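Local coordinates for Cobalt/magnesium transport protein CorA (Methanocaldococcus jannaschii, PDB 4EGW), which mediates magnesium influx across the cell membrane as a homopentameric channel that switches between open and closed states with cytoplasmic magnesium level, at residues 27-32 / 53-58; 75-80 / 122-127. All blocks are in the same frame, centred on the assembly; numbering follows the deposited sequence.

Contact 1: residues 27-32 / 53-58; sequences IAIAKD and IDCYDP
Ala28 faces Tyr56 and Ala30 faces Asp54 in an antiparallel strand pair at one edge of the mixed sheet of the cytoplasmic alpha/beta domain. Both are hydrogen-bonded pairs. The local strand axes run 4.8 Å apart. Ala28 N donates to Tyr56 O at 2.9 Å, and Ala30 N donates to Asp54 O in the plane of that carbonyl. Between them Ile29 and Cys55 form a non-hydrogen-bonded pair. The pairing ends in a G1 beta bulge, where Ile27 and Ala28 both face Tyr56.

Ile29, Ile53 and Cys55 lie on the sheet face that meets helix 60-70. CG1 of Ile29 stands beside its own backbone N (chi1 -54°), and a second turn bends CD1 over the neighbouring strand. This methyl meets Cys55 SG at 3.4 Å. The CG2 methyl serves the other neighbour: the side chains of Ile29 and Ile53 run alongside each other in the same direction, with CG2 to CG2 at 4.2 Å.

Ala28, Ala30, Asp54 and Tyr56 occupy the other face. There Ala30 and Asp54 meet His138 of helix 132-143. OD2 of Asp54 hydrogen-bonds His127 NE2, and OD1 is modelled very close to Thr125 OG1, probably another hydrogen bond. Lys31 starts on the Ile29 face, but its chain curls round to put NZ 3.2 Å from Ile29 O, on a lone pair.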
loop_
_atom_site.group_PDB
_atom_site.type_symbol
_atom_site.label_atom_id
_atom_site.label_comp_id
_atom_site.label_asym_id
_atom_site.label_seq_id
_atom_site.Cartn_x
_atom_site.Cartn_y
_atom_site.Cartn_z
ATOM N N ILE A 27 22.517 0.138 -16.436
ATOM C CA ILE A 27 22.426 -1.118 -17.191
ATOM C C ILE A 27 22.447 -2.409 -16.370
ATOM O O ILE A 27 23.419 -3.162 -16.407
ATOM C CB ILE A 27 23.434 -1.188 -18.357
ATOM C CG1 ILE A 27 23.293 -2.522 -19.103
ATOM C CG2 ILE A 27 24.854 -0.997 -17.864
ATOM C CD1 ILE A 27 21.890 -3.154 -19.084
ATOM N N ALA A 28 21.370 -2.663 -15.637
ATOM C CA ALA A 28 21.277 -3.865 -14.823
ATOM C C ALA A 28 20.331 -4.860 -15.469
ATOM O O ALA A 28 19.129 -4.635 -15.509
ATOM C CB ALA A 28 20.802 -3.515 -13.412
ATOM N N ILE A 29 20.866 -5.971 -15.961
ATOM C CA ILE A 29 20.011 -7.007 -16.514
ATOM C C ILE A 29 19.698 -8.023 -15.428
ATOM O O ILE A 29 20.584 -8.732 -14.949
ATOM C CB ILE A 29 20.672 -7.741 -17.683
ATOM C CG1 ILE A 29 21.130 -6.750 -18.752
ATOM C CG2 ILE A 29 19.703 -8.751 -18.281
ATOM C CD1 ILE A 29 19.994 -6.152 -19.546
ATOM N N ALA A 30 18.434 -8.071 -15.026
ATOM C CA ALA A 30 17.972 -9.120 -14.140
ATOM C C ALA A 30 17.242 -10.155 -14.987
ATOM O O ALA A 30 16.446 -9.808 -15.856
ATOM C CB ALA A 30 17.068 -8.558 -13.063
ATOM N N LYS A 31 17.536 -11.426 -14.735
ATOM C CA LYS A 31 17.020 -12.533 -15.535
ATOM C C LYS A 31 16.366 -13.580 -14.651
ATOM O O LYS A 31 17.049 -14.266 -13.895
ATOM C CB LYS A 31 18.189 -13.179 -16.272
ATOM C CG LYS A 31 19.560 -12.682 -15.787
ATOM C CD LYS A 31 19.986 -13.273 -14.432
ATOM C CE LYS A 31 19.524 -12.450 -13.220
ATOM N NZ LYS A 31 20.301 -11.193 -12.986
ATOM N N ASP A 32 15.054 -13.736 -14.764
ATOM C CA ASP A 32 14.326 -14.646 -13.880
ATOM C C ASP A 32 13.438 -15.589 -14.675
ATOM O O ASP A 32 12.761 -15.159 -15.603
ATOM C CB ASP A 32 13.464 -13.854 -12.893
ATOM C CG ASP A 32 14.282 -13.189 -11.792
ATOM O OD1 ASP A 32 15.532 -13.204 -11.883
ATOM O OD2 ASP A 32 13.672 -12.647 -10.837
ATOM N N ILE A 53 12.675 -10.962 -17.709
ATOM C CA ILE A 53 13.870 -10.154 -17.891
ATOM C C ILE A 53 13.536 -8.697 -17.611
ATOM O O ILE A 53 12.670 -8.107 -18.257
ATOM C CB ILE A 53 14.447 -10.283 -19.314
ATOM C CG1 ILE A 53 14.686 -11.748 -19.655
ATOM C CG2 ILE A 53 15.745 -9.485 -19.451
ATOM C CD1 ILE A 53 15.393 -11.938 -20.965
ATOM N N ASP A 54 14.202 -8.128 -16.617
ATOM C CA ASP A 54 14.077 -6.705 -16.361
ATOM C C ASP A 54 15.356 -6.035 -16.801
ATOM O O ASP A 54 16.449 -6.387 -16.354
ATOM C CB ASP A 54 13.822 -6.425 -14.885
ATOM C CG ASP A 54 13.734 -4.945 -14.588
ATOM O OD1 ASP A 54 12.722 -4.334 -14.979
ATOM O OD2 ASP A 54 14.669 -4.398 -13.962
ATOM N N CYS A 55 15.218 -5.080 -17.703
ATOM C CA CYS A 55 16.380 -4.382 -18.205
ATOM C C CYS A 55 16.349 -2.923 -17.781
ATOM O O CYS A 55 15.558 -2.122 -18.294
ATOM C CB CYS A 55 16.436 -4.488 -19.721
ATOM S SG CYS A 55 17.850 -3.650 -20.402
ATOM N N TYR A 56 17.241 -2.571 -16.863
ATOM C CA TYR A 56 17.259 -1.223 -16.334
ATOM C C TYR A 56 18.371 -0.403 -16.976
ATOM O O TYR A 56 19.549 -0.639 -16.711
ATOM C CB TYR A 56 17.452 -1.264 -14.813
ATOM C CG TYR A 56 17.679 0.100 -14.192
ATOM C CD1 TYR A 56 17.185 1.248 -14.800
ATOM C CD2 TYR A 56 18.398 0.243 -13.010
ATOM C CE1 TYR A 56 17.393 2.493 -14.253
ATOM C CE2 TYR A 56 18.606 1.494 -12.449
ATOM C CZ TYR A 56 18.102 2.618 -13.080
ATOM O OH TYR A 56 18.301 3.878 -12.549
ATOM N N ASP A 57 17.988 0.556 -17.818
ATOM C CA ASP A 57 18.901 1.599 -18.281
ATOM C C ASP A 57 20.162 1.058 -18.959
ATOM O O ASP A 57 21.276 1.392 -18.552
ATOM C CB ASP A 57 19.288 2.473 -17.081
ATOM C CG ASP A 57 19.945 3.779 -17.480
ATOM O OD1 ASP A 57 19.510 4.392 -18.485
ATOM O OD2 ASP A 57 20.892 4.193 -16.772
ATOM N N PRO A 58 19.993 0.223 -19.996
ATOM C CA PRO A 58 21.085 -0.524 -20.638
ATOM C C PRO A 58 22.039 0.282 -21.524
ATOM O O PRO A 58 21.573 1.121 -22.288
ATOM C CB PRO A 58 20.332 -1.526 -21.516
ATOM C CG PRO A 58 19.086 -0.817 -21.879
ATOM C CD PRO A 58 18.700 -0.025 -20.657
#

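Contact 2: residues 75-80 / 122-127; sequences SDLQIG and LLLTIH. With BU1 (1,4-butanediol), chain K.
Gly80 lies so close to Ile126 that the CG2 methyl of Ile126 rests on its CA at 3.4 Å. The two CA atoms are 5.4 Å apart. Gly80 has no side chain, so the backbone at Gly80 can settle directly on strand 122-127. No hydrogen bond joins the two segments. The closest polar atoms, Gly80 O and Ile126 O, are both acceptors and stand 3.2 Å apart.

The isoleucine is placed by its first torsion. CG1 is opposite the backbone N (chi1 -174°), which leaves CG2 between N and the carbonyl carbon and against the glycine. Earlier in the helix, Leu77 adds a second apolar touch. Leu77 CD2 touches Leu124 CD2, methyl against methyl, at 4.0 Å, the two side chains lying roughly perpendicular. Ile70 of helix 60-70 also packs on Leu124.

Segment 75-80 has few backbone bonds of its own. Gln78 N donates to Ser75 O at 2.8 Å, and the bond from Gly80 N to Leu77 O is weak. Tyr117 OH, from strand 110-119, hydrogen-bonds both Asp76 O and Gly80 N.

Asp76 takes no part in the strand contact. Its OD1 lies 2.9 Å from O5 of a bound 1,4-butanediol. Ser73 and Glu93 complete this pocket. Glu93 OE1 is close to Asp76 OD2, which might favour protonation of one of the two acids.

Helix and strand directions differ by 67°, with the local axes 8.0 Å apart. This is helix-on-sheet packing in the alpha/beta cytoplasmic domain of CorA.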
loop_
_atom_site.group_PDB
_atom_site.type_symbol
_atom_site.label_atom_id
_atom_site.label_comp_id
_atom_site.label_asym_id
_atom_site.label_seq_id
_atom_site.Cartn_x
_atom_site.Cartn_y
_atom_site.Cartn_z
ATOM N N SER A 75 15.175 -1.370 -32.454
ATOM C CA SER A 75 14.292 -0.205 -32.456
ATOM C C SER A 75 13.090 -0.409 -31.535
ATOM O O SER A 75 12.808 0.433 -30.677
ATOM C CB SER A 75 13.811 0.092 -33.879
ATOM O OG SER A 75 12.907 1.181 -33.906
ATOM N N ASP A 76 12.386 -1.527 -31.711
ATOM C CA ASP A 76 11.170 -1.801 -30.941
ATOM C C ASP A 76 11.401 -1.816 -29.433
ATOM O O ASP A 76 10.482 -1.571 -28.664
ATOM C CB ASP A 76 10.525 -3.122 -31.376
ATOM C CG ASP A 76 9.786 -3.013 -32.697
ATOM O OD1 ASP A 76 9.603 -1.883 -33.195
ATOM O OD2 ASP A 76 9.375 -4.065 -33.230
ATOM N N LEU A 77 12.616 -2.134 -29.008
ATOM C CA LEU A 77 12.917 -2.160 -27.577
ATOM C C LEU A 77 13.151 -0.743 -27.060
ATOM O O LEU A 77 12.953 -0.439 -25.870
ATOM C CB LEU A 77 14.138 -3.037 -27.289
ATOM C CG LEU A 77 14.001 -4.530 -27.566
ATOM C CD1 LEU A 77 15.273 -5.251 -27.148
ATOM C CD2 LEU A 77 12.797 -5.108 -26.851
ATOM N N GLN A 78 13.569 0.123 -27.976
ATOM C CA GLN A 78 13.838 1.511 -27.647
ATOM C C GLN A 78 12.559 2.250 -27.241
ATOM O O GLN A 78 12.607 3.265 -26.538
ATOM C CB GLN A 78 14.564 2.195 -28.802
ATOM C CG GLN A 78 16.067 1.901 -28.817
ATOM C CD GLN A 78 16.719 2.179 -30.164
ATOM O OE1 GLN A 78 16.039 2.255 -31.193
ATOM N NE2 GLN A 78 18.049 2.331 -30.165
ATOM N N ILE A 79 11.414 1.729 -27.671
ATOM C CA ILE A 79 10.147 2.227 -27.166
ATOM C C ILE A 79 10.211 2.159 -25.648
ATOM O O ILE A 79 9.958 3.151 -24.964
ATOM C CB ILE A 79 8.945 1.377 -27.638
ATOM C CG1 ILE A 79 9.067 1.013 -29.117
ATOM C CG2 ILE A 79 7.641 2.120 -27.390
ATOM C CD1 ILE A 79 7.992 0.044 -29.585
ATOM N N GLY A 80 10.572 0.985 -25.135
ATOM C CA GLY A 80 10.583 0.728 -23.704
ATOM C C GLY A 80 11.421 1.684 -22.873
ATOM O O GLY A 80 11.050 2.042 -21.760
ATOM N N LEU A 122 7.976 -15.046 -22.471
ATOM C CA LEU A 122 8.874 -14.030 -21.923
ATOM C C LEU A 122 8.237 -12.677 -21.610
ATOM O O LEU A 122 7.839 -11.946 -22.517
ATOM C CB LEU A 122 10.054 -13.799 -22.857
ATOM C CG LEU A 122 10.789 -12.484 -22.569
ATOM C CD1 LEU A 122 11.336 -12.463 -21.153
ATOM C CD2 LEU A 122 11.910 -12.265 -23.572
ATOM N N LEU A 123 8.179 -12.337 -20.325
ATOM C CA LEU A 123 7.782 -11.001 -19.890
ATOM C C LEU A 123 9.057 -10.194 -19.673
ATOM O O LEU A 123 9.805 -10.451 -18.729
ATOM C CB LEU A 123 7.005 -11.094 -18.573
ATOM C CG LEU A 123 6.256 -9.907 -17.948
ATOM C CD1 LEU A 123 7.149 -8.699 -17.672
ATOM C CD2 LEU A 123 5.060 -9.496 -18.776
ATOM N N LEU A 124 9.296 -9.213 -20.537
ATOM C CA LEU A 124 10.425 -8.316 -20.384
ATOM C C LEU A 124 9.924 -6.963 -19.914
ATOM O O LEU A 124 9.043 -6.375 -20.538
ATOM C CB LEU A 124 11.181 -8.155 -21.708
ATOM C CG LEU A 124 12.143 -6.953 -21.803
ATOM C CD1 LEU A 124 13.268 -7.035 -20.794
ATOM C CD2 LEU A 124 12.729 -6.759 -23.211
ATOM N N THR A 125 10.478 -6.489 -18.803
ATOM C CA THR A 125 10.199 -5.151 -18.298
ATOM C C THR A 125 11.408 -4.300 -18.560
ATOM O O THR A 125 12.483 -4.560 -18.028
ATOM C CB THR A 125 10.006 -5.127 -16.784
ATOM O OG1 THR A 125 11.175 -5.672 -16.151
ATOM C CG2 THR A 125 8.785 -5.933 -16.381
ATOM N N ILE A 126 11.237 -3.272 -19.373
ATOM C CA ILE A 126 12.358 -2.433 -19.733
ATOM C C ILE A 126 12.130 -0.982 -19.295
ATOM O O ILE A 126 11.097 -0.369 -19.606
ATOM C CB ILE A 126 12.650 -2.535 -21.241
ATOM C CG1 ILE A 126 13.915 -1.758 -21.593
ATOM C CG2 ILE A 126 11.451 -2.074 -22.063
ATOM C CD1 ILE A 126 14.966 -2.622 -22.248
ATOM N N HIS A 127 13.091 -0.449 -18.546
ATOM C CA HIS A 127 12.980 0.909 -18.049
ATOM C C HIS A 127 14.314 1.629 -18.018
ATOM O O HIS A 127 15.335 1.042 -17.667
ATOM C CB HIS A 127 12.326 0.931 -16.665
ATOM C CG HIS A 127 12.955 0.008 -15.667
ATOM N ND1 HIS A 127 13.720 0.461 -14.613
ATOM C CD2 HIS A 127 12.907 -1.340 -15.542
ATOM C CE1 HIS A 127 14.129 -0.567 -13.890
ATOM N NE2 HIS A 127 13.649 -1.672 -14.431
HETATM C C1 BU1 K . 9.309 -3.236 -36.074
HETATM C C2 BU1 K . 9.151 -4.720 -36.053
HETATM C C3 BU1 K . 7.937 -5.257 -36.722
HETATM C C4 BU1 K . 7.994 -6.643 -37.254
HETATM O O5 BU1 K . 8.229 -2.486 -35.651
HETATM O O6 BU1 K . 7.816 -6.776 -38.616
#

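Overall arrangement
Contacts 1 and 2 share one sheet, because strands 51-56 and 122-127 are neighbours in it. Their centres are 10 Å apart. Contact 1 joins strand 51-56 to the outer strand 28-33; contact 2 sets helix 74-80 against the strand on its other side. Asp57 N and His127 O, 2.7 Å apart, probably form one of the backbone bonds between them. The rings of Tyr56 and His127 also meet, with planes at about 10°. Cys55 and Ile126 touch on the face that carries helices 60-70 and 74-80. Segment 75-80 reaches one butanediol through Asp76; the Asp54 side chain of contact 1 is about 14 Å from a different butanediol.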